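Local coordinates for protein 2-nitropropane dioxygenase (Streptomyces ansochromogenes, PDB 3BW2) that probably oxidises alkyl nitronates such as propionate 3-nitronate with molecular oxygen, using a bound flavin mononucleotide as cofactor, at residues 14-19 with 233-238; 149-154 with 170-175; 177-182 with 318-323. All coordinates share one frame; numbering follows the deposited sequence.

How the contacts relate
All three contacts are buried and meet at the FMN, their centres 11 to 12 Å apart. Contacts 1 and 2 belong to the same parallel sheet, the wall of a TIM barrel: each pairs two neighbouring strands through backbone hydrogen bonds, then sends a glutamine toward the ribityl chain. Contact 3 lies beyond the barrel strands, between short strand 178-179 of a small antiparallel sheet and the loop 318-323; its chemistry differs, with glycines packed backbone to backbone and an aromatic pair beside the flavin. T238 of contact 1 is bonded to G322 of contact 3, and Q172 of contact 2 to G181. Q323 of contact 3 hydrogen-bonds to the second subunit, on which E175 of contact 2 also packs.

Contact 1: 14-19 with 233-238; sequences VQAPMA and AAQLGT. With FMN (flavin mononucleotide), chain B.
With CG anti to the backbone N (chi1 178°) and an extended chain beyond it, Q235 lies across V14 and A16: CG packs 3.6 Å from A16 CB, and NE2 ends 3.0 Å from FMN O2'. A leucine in its place would probably leave that ribityl hydroxyl without the amide now beside it. M18 bends at chi3 (-90°), bringing CE to 3.2 Å from G237 O, while its CB and CG lie against flavin atoms C6 and C5A.

Parallel pairing carries these groups: V14 N bonds to A234 O, L236 N to V14 O (2.7 Å) and A16 N to L236 O. Small A16 suits the narrow place between Q235 and G237. G237 has no CB, which would strike FMN O4', and gives its N to O1P (2.9 Å). T238 grips FMN O3P twice, through N and through OG1 (2.8 Å), and A19 N reaches N5 of the flavin (3.3 Å).

The pairing closes the barrel, joining first strand 13-15 to last strand 233-236. Strand 211-214 flanks the latter; V14 and P17 touch F39 of strand 38-41, and Q15 packs on helix 25-33.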
loop_
_atom_site.group_PDB
_atom_site.type_symbol
_atom_site.label_atom_id
_atom_site.label_comp_id
_atom_site.label_asym_id
_atom_site.label_seq_id
_atom_site.Cartn_x
_atom_site.Cartn_y
_atom_site.Cartn_z
ATOM N N VAL A 14 -12.112 -12.745 9.139
ATOM C CA VAL A 14 -12.049 -13.899 8.258
ATOM C C VAL A 14 -10.628 -14.436 8.188
ATOM O O VAL A 14 -9.684 -13.678 7.966
ATOM C CB VAL A 14 -12.496 -13.535 6.824
ATOM C CG1 VAL A 14 -12.433 -14.771 5.927
ATOM C CG2 VAL A 14 -13.903 -12.957 6.845
ATOM N N GLN A 15 -10.477 -15.739 8.399
ATOM C CA GLN A 15 -9.162 -16.362 8.302
ATOM C C GLN A 15 -8.988 -16.700 6.831
ATOM O O GLN A 15 -9.741 -17.502 6.268
ATOM C CB GLN A 15 -9.092 -17.635 9.149
ATOM C CG GLN A 15 -7.920 -18.542 8.802
ATOM C CD GLN A 15 -8.370 -19.838 8.160
ATOM O OE1 GLN A 15 -7.878 -20.232 7.095
ATOM N NE2 GLN A 15 -9.307 -20.516 8.809
ATOM N N ALA A 16 -8.005 -16.069 6.205
ATOM C CA ALA A 16 -7.753 -16.286 4.790
ATOM C C ALA A 16 -7.421 -17.731 4.453
ATOM O O ALA A 16 -6.711 -18.414 5.202
ATOM C CB ALA A 16 -6.616 -15.381 4.324
ATOM N N PRO A 17 -7.960 -18.234 3.335
ATOM C CA PRO A 17 -7.645 -19.611 2.962
ATOM C C PRO A 17 -6.173 -19.565 2.564
ATOM O O PRO A 17 -5.750 -18.630 1.884
ATOM C CB PRO A 17 -8.548 -19.858 1.758
ATOM C CG PRO A 17 -8.648 -18.480 1.136
ATOM C CD PRO A 17 -8.871 -17.614 2.357
ATOM N N MET A 18 -5.392 -20.542 3.002
ATOM C CA MET A 18 -3.976 -20.572 2.667
ATOM C C MET A 18 -3.590 -21.977 2.234
ATOM O O MET A 18 -3.601 -22.909 3.033
ATOM C CB MET A 18 -3.147 -20.107 3.872
ATOM C CG MET A 18 -3.458 -18.665 4.269
ATOM S SD MET A 18 -2.479 -18.004 5.643
ATOM C CE MET A 18 -3.523 -18.469 7.055
ATOM N N ALA A 19 -3.266 -22.117 0.953
ATOM C CA ALA A 19 -2.903 -23.411 0.386
ATOM C C ALA A 19 -1.531 -23.862 0.847
ATOM O O ALA A 19 -0.871 -23.179 1.629
ATOM C CB ALA A 19 -2.947 -23.342 -1.137
ATOM N N ALA A 233 -15.867 -6.685 6.670
ATOM C CA ALA A 233 -15.036 -7.598 7.443
ATOM C C ALA A 233 -13.596 -7.485 6.998
ATOM O O ALA A 233 -13.295 -6.852 5.986
ATOM C CB ALA A 233 -15.521 -9.040 7.267
ATOM N N ALA A 234 -12.708 -8.101 7.769
ATOM C CA ALA A 234 -11.288 -8.096 7.458
ATOM C C ALA A 234 -10.845 -9.543 7.284
ATOM O O ALA A 234 -11.207 -10.404 8.084
ATOM C CB ALA A 234 -10.503 -7.444 8.596
ATOM N N GLN A 235 -10.076 -9.808 6.234
ATOM C CA GLN A 235 -9.569 -11.149 5.981
ATOM C C GLN A 235 -8.076 -11.145 6.279
ATOM O O GLN A 235 -7.322 -10.340 5.722
ATOM C CB GLN A 235 -9.814 -11.562 4.529
ATOM C CG GLN A 235 -9.254 -12.932 4.209
ATOM C CD GLN A 235 -9.749 -13.475 2.887
ATOM O OE1 GLN A 235 -10.946 -13.713 2.711
ATOM N NE2 GLN A 235 -8.831 -13.680 1.951
ATOM N N LEU A 236 -7.661 -12.043 7.166
ATOM C CA LEU A 236 -6.269 -12.138 7.592
ATOM C C LEU A 236 -5.626 -13.476 7.264
ATOM O O LEU A 236 -6.156 -14.534 7.617
ATOM C CB LEU A 236 -6.170 -11.934 9.106
ATOM C CG LEU A 236 -6.541 -10.602 9.755
ATOM C CD1 LEU A 236 -7.980 -10.219 9.453
ATOM C CD2 LEU A 236 -6.335 -10.751 11.256
ATOM N N GLY A 237 -4.472 -13.418 6.607
ATOM C CA GLY A 237 -3.745 -14.624 6.274
ATOM C C GLY A 237 -2.534 -14.770 7.185
ATOM O O GLY A 237 -2.525 -15.598 8.097
ATOM N N THR A 238 -1.522 -13.942 6.948
ATOM C CA THR A 238 -0.279 -13.974 7.718
ATOM C C THR A 238 -0.474 -14.018 9.236
ATOM O O THR A 238 0.244 -14.737 9.934
ATOM C CB THR A 238 0.626 -12.770 7.346
ATOM O OG1 THR A 238 0.953 -12.833 5.948
ATOM C CG2 THR A 238 1.921 -12.798 8.155
HETATM N N1 FMN B . -5.707 -16.567 -1.051
HETATM C C2 FMN B . -6.566 -17.438 -1.742
HETATM O O2 FMN B . -7.609 -17.014 -2.233
HETATM N N3 FMN B . -6.255 -18.782 -1.872
HETATM C C4 FMN B . -5.106 -19.339 -1.334
HETATM O O4 FMN B . -4.873 -20.554 -1.471
HETATM C C4A FMN B . -4.229 -18.478 -0.617
HETATM N N5 FMN B . -3.070 -18.975 -0.027
HETATM C C5A FMN B . -2.210 -18.155 0.708
HETATM C C6 FMN B . -1.053 -18.714 1.311
HETATM C C7 FMN B . -0.133 -17.924 2.085
HETATM C C7M FMN B . 0.516 -18.705 3.253
HETATM C C8 FMN B . -0.495 -16.535 2.238
HETATM C C8M FMN B . -0.142 -15.715 3.479
HETATM C C9 FMN B . -1.644 -15.951 1.616
HETATM C C9A FMN B . -2.513 -16.763 0.849
HETATM N N10 FMN B . -3.680 -16.238 0.232
HETATM C C10 FMN B . -4.548 -17.085 -0.489
HETATM C "C1'" FMN B . -3.935 -14.729 0.203
HETATM C "C2'" FMN B . -4.962 -14.409 1.319
HETATM O "O2'" FMN B . -6.267 -14.665 0.823
HETATM C "C3'" FMN B . -4.933 -12.903 1.752
HETATM O "O3'" FMN B . -5.182 -12.140 0.571
HETATM C "C4'" FMN B . -3.599 -12.439 2.359
HETATM O "O4'" FMN B . -3.193 -13.417 3.317
HETATM C "C5'" FMN B . -3.761 -11.054 3.054
HETATM O "O5'" FMN B . -2.514 -10.589 3.643
HETATM P P FMN B . -1.942 -10.910 5.142
HETATM O O1P FMN B . -3.361 -10.916 5.603
HETATM O O2P FMN B . -1.164 -9.638 4.856
HETATM O O3P FMN B . -1.430 -12.196 4.521
#

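Contact 2: 149-154 with 170-175; sequences LVTATT and IAQGVE. With FMN (flavin mononucleotide), chain B.
Backbone hydrogen bonds hold V150 and A152 against I170 and Q172 in parallel register. I170 N donates to V150 O (2.8 Å), I170 O accepts from A152 N (2.9 Å), and Q172 N reaches A152 O in a longer bond of 3.2 Å. A CA-H...O contact from T151 to I170 O supplements them.

Side-chain packing centres on I170, the residue most covered by the other strand. Its CG1 stands anti to the carbonyl carbon (chi1 -60°), and CD1 reaches back to L149 CB at 4.0 Å; CB meets T151 OG1 at 3.6 Å. A branched, wholly apolar chain suits this place inside the barrel. T151 CG2, anti to the backbone N while OG1 faces I170, lies 3.8 Å from Q172 CB. The extended chain of Q172 runs beside T153, whose CG2 lies 3.7 Å from Q172 OE1. On the opposite face of the sheet, A152 is small enough for helix 155-163 to settle against it.

Polar contacts gather at the end of Q172, where NE2 donates to FMN O3' (3.0 Å). The amide is fixed on both sides, since OE1 accepts from G181 N and NE2 also bonds to H179 O, which probably holds its rotation.

Strand 147-152, helix 155-163 (N-capped by T154) and strand 168-172 form one beta-alpha-beta unit of the TIM barrel, in which cofactor-binding residues stand at the C-terminal ends of strands.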
loop_
_atom_site.group_PDB
_atom_site.type_symbol
_atom_site.label_atom_id
_atom_site.label_comp_id
_atom_site.label_asym_id
_atom_site.label_seq_id
_atom_site.Cartn_x
_atom_site.Cartn_y
_atom_site.Cartn_z
ATOM N N LEU A 149 -17.749 -15.270 -2.704
ATOM C CA LEU A 149 -16.788 -14.178 -2.587
ATOM C C LEU A 149 -15.745 -14.313 -3.688
ATOM O O LEU A 149 -15.410 -15.423 -4.097
ATOM C CB LEU A 149 -16.084 -14.222 -1.231
ATOM C CG LEU A 149 -16.805 -13.698 0.012
ATOM C CD1 LEU A 149 -18.137 -14.385 0.202
ATOM C CD2 LEU A 149 -15.910 -13.930 1.214
ATOM N N VAL A 150 -15.239 -13.177 -4.165
ATOM C CA VAL A 150 -14.219 -13.157 -5.207
ATOM C C VAL A 150 -13.227 -12.028 -4.941
ATOM O O VAL A 150 -13.620 -10.913 -4.593
ATOM C CB VAL A 150 -14.831 -12.931 -6.609
ATOM C CG1 VAL A 150 -13.728 -12.947 -7.660
ATOM C CG2 VAL A 150 -15.874 -14.004 -6.915
ATOM N N THR A 151 -11.939 -12.309 -5.106
ATOM C CA THR A 151 -10.921 -11.283 -4.890
ATOM C C THR A 151 -10.780 -10.343 -6.090
ATOM O O THR A 151 -10.901 -10.761 -7.246
ATOM C CB THR A 151 -9.534 -11.915 -4.611
ATOM O OG1 THR A 151 -9.537 -12.519 -3.313
ATOM C CG2 THR A 151 -8.426 -10.852 -4.676
ATOM N N ALA A 152 -10.522 -9.072 -5.797
ATOM C CA ALA A 152 -10.309 -8.045 -6.811
ATOM C C ALA A 152 -9.165 -7.183 -6.286
ATOM O O ALA A 152 -9.065 -6.967 -5.080
ATOM C CB ALA A 152 -11.566 -7.199 -6.991
ATOM N N THR A 153 -8.305 -6.697 -7.175
ATOM C CA THR A 153 -7.179 -5.872 -6.744
ATOM C C THR A 153 -7.282 -4.428 -7.251
ATOM O O THR A 153 -6.445 -3.585 -6.919
ATOM C CB THR A 153 -5.832 -6.479 -7.204
ATOM O OG1 THR A 153 -5.767 -6.487 -8.633
ATOM C CG2 THR A 153 -5.693 -7.917 -6.689
ATOM N N THR A 154 -8.317 -4.162 -8.047
ATOM C CA THR A 154 -8.571 -2.835 -8.612
ATOM C C THR A 154 -10.074 -2.594 -8.634
ATOM O O THR A 154 -10.870 -3.534 -8.526
ATOM C CB THR A 154 -8.095 -2.725 -10.079
ATOM O OG1 THR A 154 -8.860 -3.630 -10.889
ATOM C CG2 THR A 154 -6.620 -3.059 -10.204
ATOM N N ILE A 170 -13.609 -9.370 -2.263
ATOM C CA ILE A 170 -12.496 -9.276 -1.330
ATOM C C ILE A 170 -11.506 -8.289 -1.937
ATOM O O ILE A 170 -10.873 -8.585 -2.944
ATOM C CB ILE A 170 -11.781 -10.625 -1.157
ATOM C CG1 ILE A 170 -12.765 -11.677 -0.624
ATOM C CG2 ILE A 170 -10.598 -10.461 -0.208
ATOM C CD1 ILE A 170 -12.236 -13.103 -0.697
ATOM N N ALA A 171 -11.386 -7.110 -1.336
ATOM C CA ALA A 171 -10.452 -6.104 -1.832
ATOM C C ALA A 171 -9.094 -6.414 -1.223
ATOM O O ALA A 171 -8.840 -6.113 -0.057
ATOM C CB ALA A 171 -10.917 -4.697 -1.431
ATOM N N GLN A 172 -8.231 -7.033 -2.018
ATOM C CA GLN A 172 -6.902 -7.409 -1.560
ATOM C C GLN A 172 -5.868 -6.366 -1.973
ATOM O O GLN A 172 -5.603 -6.178 -3.162
ATOM C CB GLN A 172 -6.524 -8.776 -2.134
ATOM C CG GLN A 172 -5.131 -9.254 -1.746
ATOM C CD GLN A 172 -4.629 -10.333 -2.678
ATOM O OE1 GLN A 172 -4.706 -10.188 -3.902
ATOM N NE2 GLN A 172 -4.101 -11.420 -2.111
ATOM N N GLY A 173 -5.288 -5.698 -0.979
ATOM C CA GLY A 173 -4.295 -4.670 -1.243
ATOM C C GLY A 173 -2.915 -5.206 -1.581
ATOM O O GLY A 173 -2.650 -6.407 -1.478
ATOM N N VAL A 174 -2.024 -4.301 -1.968
ATOM C CA VAL A 174 -0.669 -4.678 -2.346
ATOM C C VAL A 174 0.132 -5.266 -1.180
ATOM O O VAL A 174 1.078 -6.027 -1.393
ATOM C CB VAL A 174 0.091 -3.455 -2.939
ATOM C CG1 VAL A 174 0.476 -2.489 -1.834
ATOM C CG2 VAL A 174 1.310 -3.918 -3.709
ATOM N N GLU A 175 -0.255 -4.929 0.047
ATOM C CA GLU A 175 0.449 -5.413 1.239
ATOM C C GLU A 175 0.249 -6.900 1.536
ATOM O O GLU A 175 1.017 -7.495 2.293
ATOM C CB GLU A 175 0.010 -4.621 2.476
ATOM C CG GLU A 175 0.115 -3.110 2.336
ATOM C CD GLU A 175 -1.213 -2.473 1.982
ATOM O OE1 GLU A 175 -1.816 -2.871 0.964
ATOM O OE2 GLU A 175 -1.651 -1.577 2.729
HETATM N N1 FMN B . -5.707 -16.567 -1.051
HETATM C C2 FMN B . -6.566 -17.438 -1.742
HETATM O O2 FMN B . -7.609 -17.014 -2.233
HETATM N N3 FMN B . -6.255 -18.782 -1.872
HETATM C C4 FMN B . -5.106 -19.339 -1.334
HETATM O O4 FMN B . -4.873 -20.554 -1.471
HETATM C C4A FMN B . -4.229 -18.478 -0.617
HETATM N N5 FMN B . -3.070 -18.975 -0.027
HETATM C C5A FMN B . -2.210 -18.155 0.708
HETATM C C6 FMN B . -1.053 -18.714 1.311
HETATM C C7 FMN B . -0.133 -17.924 2.085
HETATM C C7M FMN B . 0.516 -18.705 3.253
HETATM C C8 FMN B . -0.495 -16.535 2.238
HETATM C C8M FMN B . -0.142 -15.715 3.479
HETATM C C9 FMN B . -1.644 -15.951 1.616
HETATM C C9A FMN B . -2.513 -16.763 0.849
HETATM N N10 FMN B . -3.680 -16.238 0.232
HETATM C C10 FMN B . -4.548 -17.085 -0.489
HETATM C "C1'" FMN B . -3.935 -14.729 0.203
HETATM C "C2'" FMN B . -4.962 -14.409 1.319
HETATM O "O2'" FMN B . -6.267 -14.665 0.823
HETATM C "C3'" FMN B . -4.933 -12.903 1.752
HETATM O "O3'" FMN B . -5.182 -12.140 0.571
HETATM C "C4'" FMN B . -3.599 -12.439 2.359
HETATM O "O4'" FMN B . -3.193 -13.417 3.317
HETATM C "C5'" FMN B . -3.761 -11.054 3.054
HETATM O "O5'" FMN B . -2.514 -10.589 3.643
HETATM P P FMN B . -1.942 -10.910 5.142
HETATM O O1P FMN B . -3.361 -10.916 5.603
HETATM O O2P FMN B . -1.164 -9.638 4.856
HETATM O O3P FMN B . -1.430 -12.196 4.521
#

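Contact 3: 177-182 with 318-323; sequences GGHQGT and ALWAGQ. With FMN (flavin mononucleotide), chain B.
H179 and W320 meet obliquely, their planes at 62° and the imidazole centroid 5.3 Å from that of the six-membered ring. The nearest atoms are H179 CE1 and W320 CZ2, 3.9 Å apart. One face of the indole carries A318 CB, offset toward the rim. The pair joins short strand 178-179 to a loop at the C-terminal end of the TIM barrel, where the FMN sits. W320 CB lies 3.6 Å from FMN C7, and chi1 of -54°, with CG anti to the carbonyl carbon, brings CD1 alongside the same atom, at 3.7 Å; a broad, largely apolar aromatic side chain suits the dimethyl end of the flavin. The imidazole ring also meets that of F130, and NE2 is held by T271 OG1.

Backbone packing makes most of the rest: G177 lies against A321 and G322 too closely for a CB, while at G178 and G322 the FMN leaves no room. G177 CA is 3.3 Å from G322 N, the atom such a CB would strike. G178 has a positive phi (77°), easy for glycine, and its CA rests 3.7 Å from FMN C9.

Strand 275-278 ties the two segments together, since R276 bonds through its backbone to both G178 and A321. At the phosphate end, G177 N donates to FMN O5' at 3.1 Å and makes a weak second bond to O3P.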
loop_
_atom_site.group_PDB
_atom_site.type_symbol
_atom_site.label_atom_id
_atom_site.label_comp_id
_atom_site.label_asym_id
_atom_site.label_seq_id
_atom_site.Cartn_x
_atom_site.Cartn_y
_atom_site.Cartn_z
ATOM N N GLY A 177 -0.068 -10.970 1.739
ATOM C CA GLY A 177 0.916 -12.027 1.608
ATOM C C GLY A 177 0.390 -13.036 0.599
ATOM O O GLY A 177 -0.816 -13.087 0.339
ATOM N N GLY A 178 1.279 -13.838 0.021
ATOM C CA GLY A 178 0.837 -14.827 -0.945
ATOM C C GLY A 178 0.523 -14.220 -2.301
ATOM O O GLY A 178 0.976 -13.117 -2.620
ATOM N N HIS A 179 -0.266 -14.932 -3.099
ATOM C CA HIS A 179 -0.601 -14.468 -4.442
ATOM C C HIS A 179 -1.568 -13.300 -4.561
ATOM O O HIS A 179 -2.601 -13.253 -3.890
ATOM C CB HIS A 179 -1.165 -15.618 -5.283
ATOM C CG HIS A 179 -0.125 -16.564 -5.794
ATOM N ND1 HIS A 179 0.360 -17.614 -5.046
ATOM C CD2 HIS A 179 0.528 -16.612 -6.978
ATOM C CE1 HIS A 179 1.267 -18.270 -5.749
ATOM N NE2 HIS A 179 1.387 -17.682 -6.925
ATOM N N GLN A 180 -1.219 -12.357 -5.431
ATOM C CA GLN A 180 -2.084 -11.222 -5.703
ATOM C C GLN A 180 -3.210 -11.855 -6.509
ATOM O O GLN A 180 -2.946 -12.641 -7.425
ATOM C CB GLN A 180 -1.355 -10.186 -6.558
ATOM C CG GLN A 180 -0.462 -9.250 -5.767
ATOM C CD GLN A 180 -1.266 -8.341 -4.863
ATOM O OE1 GLN A 180 -1.233 -8.473 -3.638
ATOM N NE2 GLN A 180 -2.010 -7.416 -5.467
ATOM N N GLY A 181 -4.453 -11.526 -6.166
ATOM C CA GLY A 181 -5.593 -12.093 -6.864
ATOM C C GLY A 181 -6.020 -11.375 -8.136
ATOM O O GLY A 181 -7.216 -11.231 -8.397
ATOM N N THR A 182 -5.051 -10.914 -8.925
ATOM C CA THR A 182 -5.361 -10.237 -10.184
ATOM C C THR A 182 -6.074 -11.244 -11.094
ATOM O O THR A 182 -5.747 -12.430 -11.092
ATOM C CB THR A 182 -4.077 -9.740 -10.881
ATOM O OG1 THR A 182 -3.123 -10.802 -10.916
ATOM C CG2 THR A 182 -3.476 -8.562 -10.138
ATOM N N ALA A 318 9.068 -20.854 -0.431
ATOM C CA ALA A 318 8.198 -19.744 -0.804
ATOM C C ALA A 318 7.601 -19.225 0.501
ATOM O O ALA A 318 6.529 -19.651 0.921
ATOM C CB ALA A 318 7.090 -20.227 -1.742
ATOM N N LEU A 319 8.310 -18.300 1.139
ATOM C CA LEU A 319 7.889 -17.730 2.416
ATOM C C LEU A 319 6.780 -16.672 2.307
ATOM O O LEU A 319 6.978 -15.510 2.666
ATOM C CB LEU A 319 9.119 -17.139 3.115
ATOM C CG LEU A 319 10.295 -18.114 3.295
ATOM C CD1 LEU A 319 11.477 -17.402 3.944
ATOM C CD2 LEU A 319 9.851 -19.301 4.153
ATOM N N TRP A 320 5.612 -17.077 1.819
ATOM C CA TRP A 320 4.485 -16.157 1.666
ATOM C C TRP A 320 4.240 -15.382 2.965
ATOM O O TRP A 320 4.141 -15.973 4.043
ATOM C CB TRP A 320 3.209 -16.927 1.311
ATOM C CG TRP A 320 3.297 -17.831 0.115
ATOM C CD1 TRP A 320 2.710 -19.060 -0.014
ATOM C CD2 TRP A 320 3.958 -17.572 -1.133
ATOM N NE1 TRP A 320 2.961 -19.580 -1.258
ATOM C CE2 TRP A 320 3.725 -18.689 -1.967
ATOM C CE3 TRP A 320 4.725 -16.508 -1.627
ATOM C CZ2 TRP A 320 4.232 -18.772 -3.270
ATOM C CZ3 TRP A 320 5.231 -16.592 -2.923
ATOM C CH2 TRP A 320 4.981 -17.718 -3.727
ATOM N N ALA A 321 4.133 -14.061 2.862
ATOM C CA ALA A 321 3.902 -13.232 4.041
ATOM C C ALA A 321 3.530 -11.811 3.636
ATOM O O ALA A 321 4.077 -11.272 2.674
ATOM C CB ALA A 321 5.158 -13.215 4.925
ATOM N N GLY A 322 2.589 -11.217 4.366
ATOM C CA GLY A 322 2.172 -9.858 4.081
ATOM C C GLY A 322 3.170 -8.900 4.706
ATOM O O GLY A 322 4.032 -9.321 5.477
ATOM N N GLN A 323 3.057 -7.615 4.390
ATOM C CA GLN A 323 3.986 -6.624 4.919
ATOM C C GLN A 323 3.941 -6.444 6.435
ATOM O O GLN A 323 4.822 -5.811 7.010
ATOM C CB GLN A 323 3.760 -5.282 4.229
ATOM C CG GLN A 323 4.041 -5.317 2.732
ATOM C CD GLN A 323 4.009 -3.937 2.116
ATOM O OE1 GLN A 323 3.063 -3.185 2.321
ATOM N NE2 GLN A 323 5.047 -3.597 1.355
HETATM N N1 FMN B . -5.707 -16.567 -1.051
HETATM C C2 FMN B . -6.566 -17.438 -1.742
HETATM O O2 FMN B . -7.609 -17.014 -2.233
HETATM N N3 FMN B . -6.255 -18.782 -1.872
HETATM C C4 FMN B . -5.106 -19.339 -1.334
HETATM O O4 FMN B . -4.873 -20.554 -1.471
HETATM C C4A FMN B . -4.229 -18.478 -0.617
HETATM N N5 FMN B . -3.070 -18.975 -0.027
HETATM C C5A FMN B . -2.210 -18.155 0.708
HETATM C C6 FMN B . -1.053 -18.714 1.311
HETATM C C7 FMN B . -0.133 -17.924 2.085
HETATM C C7M FMN B . 0.516 -18.705 3.253
HETATM C C8 FMN B . -0.495 -16.535 2.238
HETATM C C8M FMN B . -0.142 -15.715 3.479
HETATM C C9 FMN B . -1.644 -15.951 1.616
HETATM C C9A FMN B . -2.513 -16.763 0.849
HETATM N N10 FMN B . -3.680 -16.238 0.232
HETATM C C10 FMN B . -4.548 -17.085 -0.489
HETATM C "C1'" FMN B . -3.935 -14.729 0.203
HETATM C "C2'" FMN B . -4.962 -14.409 1.319
HETATM O "O2'" FMN B . -6.267 -14.665 0.823
HETATM C "C3'" FMN B . -4.933 -12.903 1.752
HETATM O "O3'" FMN B . -5.182 -12.140 0.571
HETATM C "C4'" FMN B . -3.599 -12.439 2.359
HETATM O "O4'" FMN B . -3.193 -13.417 3.317
HETATM C "C5'" FMN B . -3.761 -11.054 3.054
HETATM O "O5'" FMN B . -2.514 -10.589 3.643
HETATM P P FMN B . -1.942 -10.910 5.142
HETATM O O1P FMN B . -3.361 -10.916 5.603
HETATM O O2P FMN B . -1.164 -9.638 4.856
HETATM O O3P FMN B . -1.430 -12.196 4.521
#